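Local coordinates for protein sesquisabinene B synthase 2 (Santalum album, PDB 6A2A) that probably cyclises farnesyl diphosphate to sesquisabinene B, as a magnesium- or manganese-dependent plant terpene synthase, at residues Gly162-Ser165 against Leu166-Ser170; Phe186-Ser189 against Lys190-Ile194; Gly365-Ala368 against Leu369-Gly373; Thr425-Leu428 against Leu429-Asn433. One frame throughout, in Å; residues are numbered along the deposited sequence.

Contact 1. Residues Gly162-Ser165 against Leu166-Ser170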
ATOM      1  N   GLY A 162     -38.343  24.497 -23.465  1.00 29.30           N
ATOM      2  CA  GLY A 162     -37.798  25.895 -23.460  1.00 28.14           C
ATOM      3  C   GLY A 162     -37.499  26.403 -22.054  1.00 28.46           C
ATOM      4  O   GLY A 162     -36.385  26.914 -21.781  1.00 26.33           O
ATOM      5  N   LEU A 163     -38.461  26.281 -21.171  1.00 22.71           N
ATOM      6  CA  LEU A 163     -38.312  26.709 -19.810  1.00 22.55           C
ATOM      7  C   LEU A 163     -37.133  25.980 -19.167  1.00 23.32           C
ATOM      8  O   LEU A 163     -36.381  26.618 -18.451  1.00 20.69           O
ATOM      9  CB  LEU A 163     -39.557  26.460 -18.967  1.00 25.41           C
ATOM     10  CG  LEU A 163     -40.780  27.327 -19.247  1.00 29.89           C
ATOM     11  CD1 LEU A 163     -41.926  26.855 -18.372  1.00 31.67           C
ATOM     12  CD2 LEU A 163     -40.504  28.805 -18.990  1.00 31.51           C
ATOM     13  N   LEU A 164     -37.045  24.664 -19.330  1.00 20.07           N
ATOM     14  CA  LEU A 164     -35.960  23.879 -18.680  1.00 20.90           C
ATOM     15  C   LEU A 164     -34.625  24.334 -19.255  1.00 23.53           C
ATOM     16  O   LEU A 164     -33.640  24.472 -18.510  1.00 21.25           O
ATOM     17  CB  LEU A 164     -36.147  22.380 -18.943  1.00 21.54           C
ATOM     18  CG  LEU A 164     -35.055  21.451 -18.399  1.00 21.03           C
ATOM     19  CD1 LEU A 164     -34.967  21.596 -16.881  1.00 21.50           C
ATOM     20  CD2 LEU A 164     -35.322  20.002 -18.749  1.00 22.36           C
ATOM     21  N   SER A 165     -34.554  24.577 -20.560  1.00 19.48           N
ATOM     22  CA  SER A 165     -33.242  24.996 -21.097  1.00 22.47           C
ATOM     23  C   SER A 165     -32.856  26.389 -20.563  1.00 21.72           C
ATOM     24  O   SER A 165     -31.657  26.637 -20.198  1.00 23.62           O
ATOM     25  CB  SER A 165     -33.270  24.957 -22.596  1.00 21.23           C
ATOM     26  OG  SER A 165     -33.314  23.626 -23.065  1.00 21.96           O
ATOM     27  N   LEU A 166     -33.802  27.273 -20.394  1.00 21.82           N
ATOM     28  CA  LEU A 166     -33.528  28.602 -19.843  1.00 25.12           C
ATOM     29  C   LEU A 166     -33.036  28.495 -18.396  1.00 25.71           C
ATOM     30  O   LEU A 166     -32.069  29.154 -17.986  1.00 22.29           O
ATOM     31  CB  LEU A 166     -34.808  29.427 -19.879  1.00 22.76           C
ATOM     32  CG  LEU A 166     -34.743  30.839 -19.308  1.00 21.70           C
ATOM     33  CD1 LEU A 166     -33.753  31.674 -20.095  1.00 21.16           C
ATOM     34  CD2 LEU A 166     -36.099  31.483 -19.321  1.00 22.75           C
ATOM     35  N   TYR A 167     -33.758  27.677 -17.615  1.00 22.17           N
ATOM     36  CA  TYR A 167     -33.374  27.393 -16.241  1.00 22.53           C
ATOM     37  C   TYR A 167     -31.919  26.944 -16.225  1.00 19.19           C
ATOM     38  O   TYR A 167     -31.150  27.493 -15.426  1.00 22.95           O
ATOM     39  CB  TYR A 167     -34.262  26.312 -15.622  1.00 19.12           C
ATOM     40  CG  TYR A 167     -33.816  25.817 -14.261  1.00 17.96           C
ATOM     41  CD1 TYR A 167     -34.244  26.441 -13.103  1.00 18.95           C
ATOM     42  CD2 TYR A 167     -33.103  24.654 -14.146  1.00 18.27           C
ATOM     43  CE1 TYR A 167     -33.937  25.939 -11.846  1.00 21.90           C
ATOM     44  CE2 TYR A 167     -32.719  24.170 -12.903  1.00 19.77           C
ATOM     45  CZ  TYR A 167     -33.191  24.783 -11.748  1.00 18.57           C
ATOM     46  OH  TYR A 167     -32.831  24.251 -10.531  1.00 19.43           O
ATOM     47  N   GLU A 168     -31.541  25.934 -16.996  1.00 18.29           N
ATOM     48  CA  GLU A 168     -30.236  25.373 -16.927  1.00 19.22           C
ATOM     49  C   GLU A 168     -29.187  26.422 -17.354  1.00 22.58           C
ATOM     50  O   GLU A 168     -28.106  26.497 -16.785  1.00 16.86           O
ATOM     51  CB  GLU A 168     -30.068  24.163 -17.820  1.00 21.17           C
ATOM     52  CG  GLU A 168     -30.930  22.972 -17.415  1.00 20.77           C
ATOM     53  CD  GLU A 168     -30.477  22.217 -16.164  1.00 22.77           C
ATOM     54  OE1 GLU A 168     -29.718  22.806 -15.323  1.00 20.15           O
ATOM     55  OE2 GLU A 168     -30.822  21.007 -16.055  1.00 20.86           O
ATOM     56  N   ALA A 169     -29.529  27.213 -18.367  1.00 21.03           N
ATOM     57  CA  ALA A 169     -28.598  28.243 -18.891  1.00 21.26           C
ATOM     58  C   ALA A 169     -28.310  29.353 -17.874  1.00 20.71           C
ATOM     59  O   ALA A 169     -27.149  29.882 -17.860  1.00 22.52           O
ATOM     60  CB  ALA A 169     -29.174  28.838 -20.167  1.00 20.19           C
ATOM     61  N   SER A 170     -29.258  29.694 -17.067  1.00 19.21           N
ATOM     62  CA  SER A 170     -29.215  30.800 -16.143  1.00 21.20           C
ATOM     63  C   SER A 170     -28.041  30.663 -15.154  1.00 22.07           C
ATOM     64  O   SER A 170     -27.493  31.698 -14.729  1.00 21.68           O
ATOM     65  CB  SER A 170     -30.488  31.018 -15.418  1.00 20.36           C
ATOM     66  OG  SER A 170     -30.733  30.041 -14.421  1.00 20.96           O
TER

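Contact 2. Residues Phe186-Ser189 against Lys190-Ile194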
ATOM      1  N   PHE A 186     -37.908  33.156 -12.944  1.00 22.18           N
ATOM      2  CA  PHE A 186     -39.091  32.920 -13.783  1.00 24.13           C
ATOM      3  C   PHE A 186     -39.184  31.420 -14.105  1.00 20.68           C
ATOM      4  O   PHE A 186     -40.224  30.845 -13.838  1.00 23.50           O
ATOM      5  CB  PHE A 186     -38.996  33.728 -15.069  1.00 24.81           C
ATOM      6  CG  PHE A 186     -40.078  33.434 -16.068  1.00 25.55           C
ATOM      7  CD1 PHE A 186     -41.339  33.986 -15.906  1.00 30.50           C
ATOM      8  CD2 PHE A 186     -39.805  32.660 -17.166  1.00 25.72           C
ATOM      9  CE1 PHE A 186     -42.325  33.737 -16.850  1.00 29.25           C
ATOM     10  CE2 PHE A 186     -40.783  32.437 -18.116  1.00 29.12           C
ATOM     11  CZ  PHE A 186     -42.035  32.981 -17.944  1.00 26.92           C
ATOM     12  N   ALA A 187     -38.106  30.852 -14.607  1.00 22.54           N
ATOM     13  CA  ALA A 187     -38.086  29.425 -15.044  1.00 23.09           C
ATOM     14  C   ALA A 187     -38.318  28.500 -13.852  1.00 24.01           C
ATOM     15  O   ALA A 187     -39.108  27.502 -13.986  1.00 22.97           O
ATOM     16  CB  ALA A 187     -36.824  29.063 -15.740  1.00 23.12           C
ATOM     17  N   THR A 188     -37.704  28.801 -12.691  1.00 22.07           N
ATOM     18  CA  THR A 188     -37.914  28.013 -11.483  1.00 22.96           C
ATOM     19  C   THR A 188     -39.395  27.999 -11.114  1.00 24.07           C
ATOM     20  O   THR A 188     -39.981  26.948 -10.813  1.00 23.30           O
ATOM     21  CB  THR A 188     -37.063  28.488 -10.284  1.00 22.10           C
ATOM     22  OG1 THR A 188     -35.685  28.502 -10.650  1.00 22.33           O
ATOM     23  CG2 THR A 188     -37.231  27.593  -9.073  1.00 23.01           C
ATOM     24  N   SER A 189     -40.007  29.184 -11.071  1.00 25.39           N
ATOM     25  CA  SER A 189     -41.378  29.323 -10.643  1.00 25.94           C
ATOM     26  C   SER A 189     -42.304  28.567 -11.602  1.00 24.84           C
ATOM     27  O   SER A 189     -43.186  27.814 -11.176  1.00 29.21           O
ATOM     28  CB  SER A 189     -41.782  30.799 -10.559  1.00 26.78           C
ATOM     29  OG  SER A 189     -43.185  30.878 -10.294  1.00 31.48           O
ATOM     30  N   LYS A 190     -42.125  28.807 -12.879  1.00 24.79           N
ATOM     31  CA  LYS A 190     -42.981  28.153 -13.919  1.00 28.51           C
ATOM     32  C   LYS A 190     -42.792  26.640 -13.901  1.00 27.93           C
ATOM     33  O   LYS A 190     -43.803  25.879 -13.977  1.00 25.29           O
ATOM     34  CB  LYS A 190     -42.662  28.662 -15.326  1.00 28.33           C
ATOM     35  CG  LYS A 190     -43.062  30.098 -15.601  1.00 31.86           C
ATOM     36  CD  LYS A 190     -44.368  30.457 -14.977  1.00 35.88           C
ATOM     37  CE  LYS A 190     -44.854  31.838 -15.301  1.00 41.94           C
ATOM     38  NZ  LYS A 190     -46.062  32.149 -14.497  1.00 46.17           N
ATOM     39  N   LEU A 191     -41.554  26.169 -13.775  1.00 24.89           N
ATOM     40  CA  LEU A 191     -41.352  24.692 -13.740  1.00 26.01           C
ATOM     41  C   LEU A 191     -41.945  24.122 -12.452  1.00 31.63           C
ATOM     42  O   LEU A 191     -42.570  23.018 -12.481  1.00 31.39           O
ATOM     43  CB  LEU A 191     -39.865  24.334 -13.875  1.00 24.40           C
ATOM     44  CG  LEU A 191     -39.207  24.663 -15.207  1.00 25.06           C
ATOM     45  CD1 LEU A 191     -37.698  24.502 -15.090  1.00 26.12           C
ATOM     46  CD2 LEU A 191     -39.738  23.805 -16.358  1.00 22.84           C
ATOM     47  N   LYS A 192     -41.767  24.804 -11.319  1.00 29.24           N
ATOM     48  CA  LYS A 192     -42.323  24.304 -10.078  1.00 33.27           C
ATOM     49  C   LYS A 192     -43.837  24.177 -10.181  1.00 35.09           C
ATOM     50  O   LYS A 192     -44.375  23.223  -9.586  1.00 37.53           O
ATOM     51  CB  LYS A 192     -41.997  25.176  -8.866  1.00 37.00           C
ATOM     52  CG  LYS A 192     -40.632  24.956  -8.258  1.00 39.19           C
ATOM     53  CD  LYS A 192     -40.502  25.629  -6.914  1.00 45.64           C
ATOM     54  CE  LYS A 192     -39.074  25.785  -6.431  1.00 50.57           C
ATOM     55  NZ  LYS A 192     -38.215  24.630  -6.795  1.00 54.33           N
ATOM     56  N   SER A 193     -44.509  25.043 -10.941  1.00 31.01           N
ATOM     57  CA  SER A 193     -45.994  24.985 -11.071  1.00 37.33           C
ATOM     58  C   SER A 193     -46.415  23.741 -11.861  1.00 43.77           C
ATOM     59  O   SER A 193     -47.604  23.648 -12.233  1.00 49.59           O
ATOM     60  CB  SER A 193     -46.546  26.190 -11.764  1.00 36.87           C
ATOM     61  OG  SER A 193     -46.337  27.343 -10.983  1.00 44.77           O
ATOM     62  N   ILE A 194     -45.461  22.848 -12.170  1.00 39.65           N
ATOM     63  CA  ILE A 194     -45.763  21.597 -12.915  1.00 29.97           C
ATOM     64  C   ILE A 194     -44.910  20.409 -12.448  1.00 34.81           C
ATOM     65  O   ILE A 194     -45.109  19.330 -12.929  1.00 37.33           O
ATOM     66  CB  ILE A 194     -45.634  21.837 -14.417  1.00 33.08           C
ATOM     67  CG1 ILE A 194     -44.180  22.101 -14.833  1.00 38.73           C
ATOM     68  CG2 ILE A 194     -46.537  22.958 -14.876  1.00 31.77           C
ATOM     69  CD1 ILE A 194     -43.959  22.258 -16.317  1.00 35.62           C
TER
HETATM   70  O   HOH W   1     -45.851  29.703 -11.552  1.00 43.57           O

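Contact 3. Residues Gly365-Ala368 against Leu369-Gly373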
ATOM      1  N   GLY A 365       3.725  13.842   0.144  1.00 18.65           N
ATOM      2  CA  GLY A 365       4.805  14.784  -0.172  1.00 17.96           C
ATOM      3  C   GLY A 365       5.949  14.087  -0.886  1.00 18.36           C
ATOM      4  O   GLY A 365       6.593  14.684  -1.805  1.00 20.71           O
ATOM      5  N   TYR A 366       6.230  12.860  -0.489  1.00 19.27           N
ATOM      6  CA  TYR A 366       7.283  12.075  -1.097  1.00 21.69           C
ATOM      7  C   TYR A 366       6.922  11.732  -2.558  1.00 25.01           C
ATOM      8  O   TYR A 366       7.787  11.775  -3.465  1.00 22.44           O
ATOM      9  CB  TYR A 366       7.566  10.820  -0.282  1.00 22.29           C
ATOM     10  CG  TYR A 366       8.705  10.039  -0.887  1.00 20.61           C
ATOM     11  CD1 TYR A 366       8.491   9.140  -1.913  1.00 22.45           C
ATOM     12  CD2 TYR A 366       9.998  10.272  -0.462  1.00 25.24           C
ATOM     13  CE1 TYR A 366       9.545   8.432  -2.472  1.00 24.49           C
ATOM     14  CE2 TYR A 366      11.052   9.552  -0.989  1.00 25.01           C
ATOM     15  CZ  TYR A 366      10.828   8.649  -2.008  1.00 25.20           C
ATOM     16  OH  TYR A 366      11.885   8.007  -2.606  1.00 25.24           O
ATOM     17  N   TRP A 367       5.668  11.381  -2.822  1.00 21.01           N
ATOM     18  CA  TRP A 367       5.237  11.083  -4.199  1.00 22.06           C
ATOM     19  C   TRP A 367       5.553  12.305  -5.069  1.00 20.42           C
ATOM     20  O   TRP A 367       5.999  12.161  -6.222  1.00 22.62           O
ATOM     21  CB  TRP A 367       3.728  10.788  -4.249  1.00 20.79           C
ATOM     22  CG  TRP A 367       3.188  10.376  -5.588  1.00 21.80           C
ATOM     23  CD1 TRP A 367       2.935   9.105  -5.987  1.00 22.74           C
ATOM     24  CD2 TRP A 367       2.726  11.225  -6.664  1.00 22.56           C
ATOM     25  NE1 TRP A 367       2.337   9.088  -7.217  1.00 25.87           N
ATOM     26  CE2 TRP A 367       2.231  10.370  -7.675  1.00 25.52           C
ATOM     27  CE3 TRP A 367       2.698  12.604  -6.877  1.00 23.13           C
ATOM     28  CZ2 TRP A 367       1.696  10.857  -8.868  1.00 25.56           C
ATOM     29  CZ3 TRP A 367       2.190  13.092  -8.068  1.00 23.18           C
ATOM     30  CH2 TRP A 367       1.697  12.221  -9.042  1.00 25.71           C
ATOM     31  N   ALA A 368       5.289  13.504  -4.573  1.00 20.19           N
ATOM     32  CA  ALA A 368       5.592  14.706  -5.327  1.00 20.65           C
ATOM     33  C   ALA A 368       7.103  14.798  -5.587  1.00 24.48           C
ATOM     34  O   ALA A 368       7.538  15.225  -6.678  1.00 24.69           O
ATOM     35  CB  ALA A 368       5.090  15.967  -4.638  1.00 22.68           C
ATOM     36  N   LEU A 369       7.922  14.381  -4.635  1.00 22.61           N
ATOM     37  CA  LEU A 369       9.369  14.411  -4.888  1.00 25.13           C
ATOM     38  C   LEU A 369       9.742  13.389  -5.969  1.00 25.87           C
ATOM     39  O   LEU A 369      10.480  13.764  -6.904  1.00 28.53           O
ATOM     40  CB  LEU A 369      10.155  14.136  -3.603  1.00 26.47           C
ATOM     41  CG  LEU A 369      11.662  13.921  -3.794  1.00 26.45           C
ATOM     42  CD1 LEU A 369      12.303  15.182  -4.325  1.00 29.15           C
ATOM     43  CD2 LEU A 369      12.317  13.503  -2.480  1.00 30.17           C
ATOM     44  N   LYS A 370       9.247  12.159  -5.864  1.00 24.43           N
ATOM     45  CA  LYS A 370       9.625  11.028  -6.701  1.00 27.97           C
ATOM     46  C   LYS A 370       9.110  11.239  -8.125  1.00 31.16           C
ATOM     47  O   LYS A 370       9.826  11.018  -9.078  1.00 30.13           O
ATOM     48  CB  LYS A 370       9.012   9.749  -6.127  1.00 32.22           C
ATOM     49  CG  LYS A 370       9.244   8.486  -6.928  1.00 36.76           C
ATOM     50  CD  LYS A 370       8.202   8.151  -7.988  1.00 39.16           C
ATOM     51  CE  LYS A 370       6.751   8.271  -7.565  1.00 40.71           C
ATOM     52  NZ  LYS A 370       5.843   7.653  -8.566  1.00 42.28           N
ATOM     53  N   GLU A 371       7.873  11.726  -8.233  1.00 27.13           N
ATOM     54  CA  GLU A 371       7.155  11.767  -9.500  1.00 31.57           C
ATOM     55  C   GLU A 371       7.291  13.133 -10.169  1.00 33.82           C
ATOM     56  O   GLU A 371       7.372  13.198 -11.400  1.00 32.76           O
ATOM     57  CB  GLU A 371       5.674  11.459  -9.284  1.00 32.23           C
ATOM     58  CG  GLU A 371       4.905  11.300 -10.577  1.00 35.04           C
ATOM     59  CD  GLU A 371       5.391  10.168 -11.479  1.00 33.91           C
ATOM     60  OE1 GLU A 371       5.923   9.180 -10.970  1.00 34.76           O
ATOM     61  OE2 GLU A 371       5.182  10.268 -12.689  1.00 39.04           O
ATOM     62  N   ARG A 372       7.265  14.205  -9.384  1.00 34.43           N
ATOM     63  CA  ARG A 372       7.070  15.555  -9.873  1.00 34.96           C
ATOM     64  C   ARG A 372       8.337  16.381  -9.648  1.00 30.32           C
ATOM     65  O   ARG A 372       8.337  17.536 -10.019  1.00 34.41           O
ATOM     66  CB  ARG A 372       5.865  16.226  -9.185  1.00 31.68           C
ATOM     67  CG  ARG A 372       4.529  15.477  -9.238  1.00 31.44           C
ATOM     68  CD  ARG A 372       4.005  15.149 -10.633  1.00 34.94           C
ATOM     69  NE  ARG A 372       3.483  16.308 -11.323  1.00 31.29           N
ATOM     70  CZ  ARG A 372       3.362  16.411 -12.636  1.00 36.38           C
ATOM     71  NH1 ARG A 372       3.518  15.336 -13.374  1.00 34.61           N
ATOM     72  NH2 ARG A 372       3.109  17.590 -13.208  1.00 30.41           N
ATOM     73  N   GLY A 373       9.351  15.808  -8.984  1.00 33.90           N
ATOM     74  CA  GLY A 373      10.662  16.404  -8.666  1.00 32.30           C
ATOM     75  C   GLY A 373      10.680  17.388  -7.501  1.00 37.49           C
ATOM     76  O   GLY A 373      11.681  18.061  -7.276  1.00 33.28           O
TER

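Contact 4. Residues Thr425-Leu428 against Leu429-Asn433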
ATOM      1  N   THR A 425      -3.444  20.271  -1.973  1.00 16.18           N
ATOM      2  CA  THR A 425      -2.828  18.974  -2.222  1.00 16.30           C
ATOM      3  C   THR A 425      -3.005  18.575  -3.692  1.00 16.87           C
ATOM      4  O   THR A 425      -2.067  18.138  -4.325  1.00 17.33           O
ATOM      5  CB  THR A 425      -3.358  17.902  -1.271  1.00 17.30           C
ATOM      6  OG1 THR A 425      -3.076  18.324   0.076  1.00 16.67           O
ATOM      7  CG2 THR A 425      -2.718  16.555  -1.532  1.00 18.19           C
ATOM      8  N   SER A 426      -4.210  18.725  -4.235  1.00 16.36           N
ATOM      9  CA  SER A 426      -4.471  18.380  -5.620  1.00 16.97           C
ATOM     10  C   SER A 426      -3.559  19.166  -6.581  1.00 18.03           C
ATOM     11  O   SER A 426      -3.157  18.616  -7.612  1.00 17.80           O
ATOM     12  CB  SER A 426      -5.918  18.537  -5.944  1.00 16.04           C
ATOM     13  OG  SER A 426      -6.335  19.880  -6.214  1.00 16.18           O
ATOM     14  N   TYR A 427      -3.323  20.433  -6.264  1.00 16.66           N
ATOM     15  CA  TYR A 427      -2.477  21.309  -7.076  1.00 17.36           C
ATOM     16  C   TYR A 427      -1.011  20.831  -7.021  1.00 20.24           C
ATOM     17  O   TYR A 427      -0.331  20.689  -8.073  1.00 21.92           O
ATOM     18  CB  TYR A 427      -2.616  22.748  -6.603  1.00 17.07           C
ATOM     19  CG  TYR A 427      -1.743  23.724  -7.352  1.00 18.41           C
ATOM     20  CD1 TYR A 427      -2.223  24.380  -8.472  1.00 18.71           C
ATOM     21  CD2 TYR A 427      -0.501  24.098  -6.867  1.00 21.63           C
ATOM     22  CE1 TYR A 427      -1.464  25.338  -9.134  1.00 22.14           C
ATOM     23  CE2 TYR A 427       0.273  25.064  -7.515  1.00 21.30           C
ATOM     24  CZ  TYR A 427      -0.201  25.669  -8.660  1.00 23.27           C
ATOM     25  OH  TYR A 427       0.580  26.626  -9.261  1.00 23.47           O
ATOM     26  N   LEU A 428      -0.516  20.584  -5.795  1.00 18.98           N
ATOM     27  CA  LEU A 428       0.810  19.997  -5.600  1.00 19.41           C
ATOM     28  C   LEU A 428       1.057  18.778  -6.503  1.00 19.05           C
ATOM     29  O   LEU A 428       2.166  18.617  -7.106  1.00 19.67           O
ATOM     30  CB  LEU A 428       0.953  19.569  -4.138  1.00 19.36           C
ATOM     31  CG  LEU A 428       2.121  18.636  -3.832  1.00 19.18           C
ATOM     32  CD1 LEU A 428       3.448  19.338  -3.960  1.00 19.64           C
ATOM     33  CD2 LEU A 428       1.992  18.034  -2.436  1.00 18.81           C
ATOM     34  N   LEU A 429       0.070  17.917  -6.604  1.00 16.96           N
ATOM     35  CA  LEU A 429       0.227  16.618  -7.268  1.00 18.35           C
ATOM     36  C   LEU A 429       0.049  16.708  -8.786  1.00 21.50           C
ATOM     37  O   LEU A 429       0.339  15.690  -9.451  1.00 22.21           O
ATOM     38  CB  LEU A 429      -0.817  15.644  -6.707  1.00 19.44           C
ATOM     39  CG  LEU A 429      -0.632  15.308  -5.223  1.00 19.67           C
ATOM     40  CD1 LEU A 429      -1.771  14.434  -4.743  1.00 20.73           C
ATOM     41  CD2 LEU A 429       0.687  14.598  -4.974  1.00 21.15           C
ATOM     42  N   THR A 430      -0.467  17.819  -9.300  1.00 20.90           N
ATOM     43  CA  THR A 430      -0.764  17.900 -10.759  1.00 21.18           C
ATOM     44  C   THR A 430      -0.105  19.080 -11.465  1.00 20.91           C
ATOM     45  O   THR A 430       0.070  18.957 -12.712  1.00 24.03           O
ATOM     46  CB  THR A 430      -2.268  17.979 -11.012  1.00 19.22           C
ATOM     47  OG1 THR A 430      -2.802  19.152 -10.370  1.00 21.33           O
ATOM     48  CG2 THR A 430      -2.939  16.713 -10.550  1.00 20.32           C
ATOM     49  N   VAL A 431       0.165  20.202 -10.810  1.00 22.58           N
ATOM     50  CA  VAL A 431       0.760  21.389 -11.484  1.00 22.56           C
ATOM     51  C   VAL A 431       2.095  21.006 -12.165  1.00 26.58           C
ATOM     52  O   VAL A 431       2.871  20.206 -11.659  1.00 23.46           O
ATOM     53  CB  VAL A 431       0.976  22.567 -10.513  1.00 24.72           C
ATOM     54  CG1 VAL A 431       2.178  22.337  -9.594  1.00 23.49           C
ATOM     55  CG2 VAL A 431       1.103  23.887 -11.269  1.00 25.85           C
ATOM     56  N   GLU A 432       2.335  21.540 -13.360  1.00 29.47           N
ATOM     57  CA  GLU A 432       3.670  21.342 -13.983  1.00 31.96           C
ATOM     58  C   GLU A 432       4.700  22.180 -13.217  1.00 30.01           C
ATOM     59  O   GLU A 432       4.446  23.325 -12.909  1.00 26.99           O
ATOM     60  CB  GLU A 432       3.656  21.751 -15.464  1.00 38.04           C
ATOM     61  CG  GLU A 432       2.908  20.777 -16.367  1.00 42.53           C
ATOM     62  CD  GLU A 432       3.203  19.284 -16.197  1.00 47.97           C
ATOM     63  OE1 GLU A 432       2.254  18.520 -15.893  1.00 58.47           O
ATOM     64  OE2 GLU A 432       4.373  18.874 -16.383  1.00 57.80           O
ATOM     65  N   ASN A 433       5.838  21.588 -12.894  1.00 28.03           N
ATOM     66  CA  ASN A 433       6.951  22.316 -12.239  1.00 31.85           C
ATOM     67  C   ASN A 433       6.529  22.958 -10.904  1.00 28.55           C
ATOM     68  O   ASN A 433       6.601  24.177 -10.747  1.00 30.88           O
ATOM     69  CB  ASN A 433       7.516  23.376 -13.187  1.00 38.20           C
ATOM     70  CG  ASN A 433       7.972  22.778 -14.502  1.00 49.20           C
ATOM     71  OD1 ASN A 433       8.757  21.827 -14.511  1.00 58.14           O
ATOM     72  ND2 ASN A 433       7.463  23.307 -15.605  1.00 53.50           N
TER
HETATM   73  O   HOH W   2       2.998  18.397  -9.648  1.00 24.92           O

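Contact 1. Residues Gly162-Ser165 against Leu166-Ser170
E168 leans back over the turn that holds L164, and its side chain can be followed atom by atom along helix 160-170. E168 CB lies 3.7 Å from L164 O, and E168 CG comes closer, 3.3 Å from the same oxygen. This approach follows from the first torsion, which sets CG beside the backbone N of E168 (chi1 -65°), the very N-H that bonds to L164 O at 3.0 Å and 164°. A bend at chi2 turns the carboxylate so that E168 OE2 passes 4.3 Å from L164 CD1, a loose contact at the end of the leucine. OE1 is taken by the backbone N of L215, outside the helix. One residue before and one after this pair, the same i to i+4 bond recurs: Y167 N donates to L163 O at 2.9 Å, and A169 N to S165 O at 2.9 Å. The Y167 ring runs outward from this turn, and its hydroxyl bonds to A210 O. S170 OG turns back to Y167 O at 2.8 Å, a second link beside the main-chain pattern. The ladder is that of a regular alpha-helix, largely buried in the helical N-terminal domain of a plant terpene synthase.

Contact 2. Residues Phe186-Ser189 against Lys190-Ile194
Aromatic contact comes first: K190 sets its CG over one face of the F186 ring. K190 CG stands 4.0 Å from the ring centroid of F186, 15° off the normal, in a CH-pi contact displaced toward the rim. The bend at chi2 carries the chain outward past the rim, where K190 CE lies 3.5 Å from F186 CE1. The ammonium group goes on past the ring to N154 OD1.

A van der Waals contact joins T188 and K192, which run side by side in the same direction, with T188 CG2 3.7 Å from K192 CE.

Hydrogen bonds supply the rest. K190 N donates to F186 O at 2.9 Å and 171°, and the next two links, from L191 N to A187 O and from K192 N to T188 O, are of similar length. The last is longer and more bent: S193 N meets S189 O at 3.1 Å and 141°, where the helix gives way to a turn. A water joins the S189 and S193 hydroxyls across this final turn.

Among its neighbours, helix 178-192 packs F186 and K190 on L163 of helix 160-170, sets L191 and K192 on L211 of helix 201-212, and brings F186 against F152 of the short strand 151-152.

Contact 3. Residues Gly365-Ala368 against Leu369-Gly373
W367 turns one face of its indole to K370 and E371, with R372 alongside. E371 is the most squarely placed: its CB stands 3.8 Å from the centroid of the six-membered ring of W367, only 3° off the normal, a CH-pi contact over the centre of the face. The two side chains run alongside each other, and the carboxylate plane of E371 is turned 34° from the indole.

K370 crosses the tryptophan at a slant. Bends at chi2 and chi3 fold its chain back, so that K370 NZ lies 4.4 Å from the centroid of the five-membered ring of W367, an off-centre cation-pi contact. K370 NZ also forms a salt bridge with E371 OE1 at 2.8 Å, approaching the carboxylate from its anti side; the bridge lies to the face side of the indole but past its rim. R372 flanks the far end of the ring, its CG 3.5 Å from W367 CZ3 and its guanidinium plane 25° from the indole; its NH2 bonds to V431 O and forms a salt bridge with E432. Y366, by contrast, meets K370 nearly at right angles, with Y366 CE1 3.9 Å from K370 CB; its hydroxyl bonds to T270 O of the second subunit. W367 NE1 is held by E300.

In the main chain, R372 N reaches A368 O at 2.9 Å from above the carbonyl plane, and G373 follows with positive phi. This is the C-terminal end of helix 348-372 in the metal-binding domain of the terpene synthase fold, lying partly at the subunit interface.

Contact 4. Residues Thr425-Leu428 against Leu429-Asn433
V431 sits on the face of the Y427 ring, its CB 3.8 Å from the centroid and 11° off the normal, a CH-pi contact over the middle. Its CG2 branch, anti to its backbone N, reaches along the ring to Y427 CZ at 3.4 Å, while CG1 hangs over the other flank near CE2. Y427 O binds the same turn through two main-chain donors, V431 N at 2.8 Å in the carbonyl plane and T430 N at 3.1 Å from well above it. V431 N is the well-aligned donor and T430 N approaches off the lone pairs, at the weakly bonded C-terminal turn of helix 419-430, part of the all-alpha metal-binding domain of class I terpene synthases. Here the side chain of T430 takes up a main-chain carbonyl, OG1 donating to S426 O at 2.8 Å. On another flank T425 and L429 lie side by side, with CG2 of T425 4.0 Å from CD1 of L429. A water bridges the turn where the chain leaves the helix, donating to both L428 O and V431 O at 2.7 Å. Further out, F521 meets the Y427 ring edge-to-face, and L439 and V442 of helix 436-443 also pack on that tyrosine. L429 rests on I364 and W367 of helix 348-372.

How the contacts relate
From the N terminus the four contacts come in series; each is a local contact of nine consecutive residues, linking positions about one turn apart, and closes no long loop, and none nests within or crosses another. Contacts 1 and 2 lie on successive helices of the N-terminal domain, 160-170 and 178-192, and touch directly, with Y167 CE1 3.3 Å from T188 OG1. Contacts 3 and 4 belong to the metal-binding domain, on the opposite side of the chain's centre. There the end of helix 348-372 is tied to the exit of helix 419-430: R372 NH2 makes a salt bridge to E432 OE1 at 3.0 Å. Between the two pairs there is no touch; the centres of contacts 2 and 3 are about 51 Å apart.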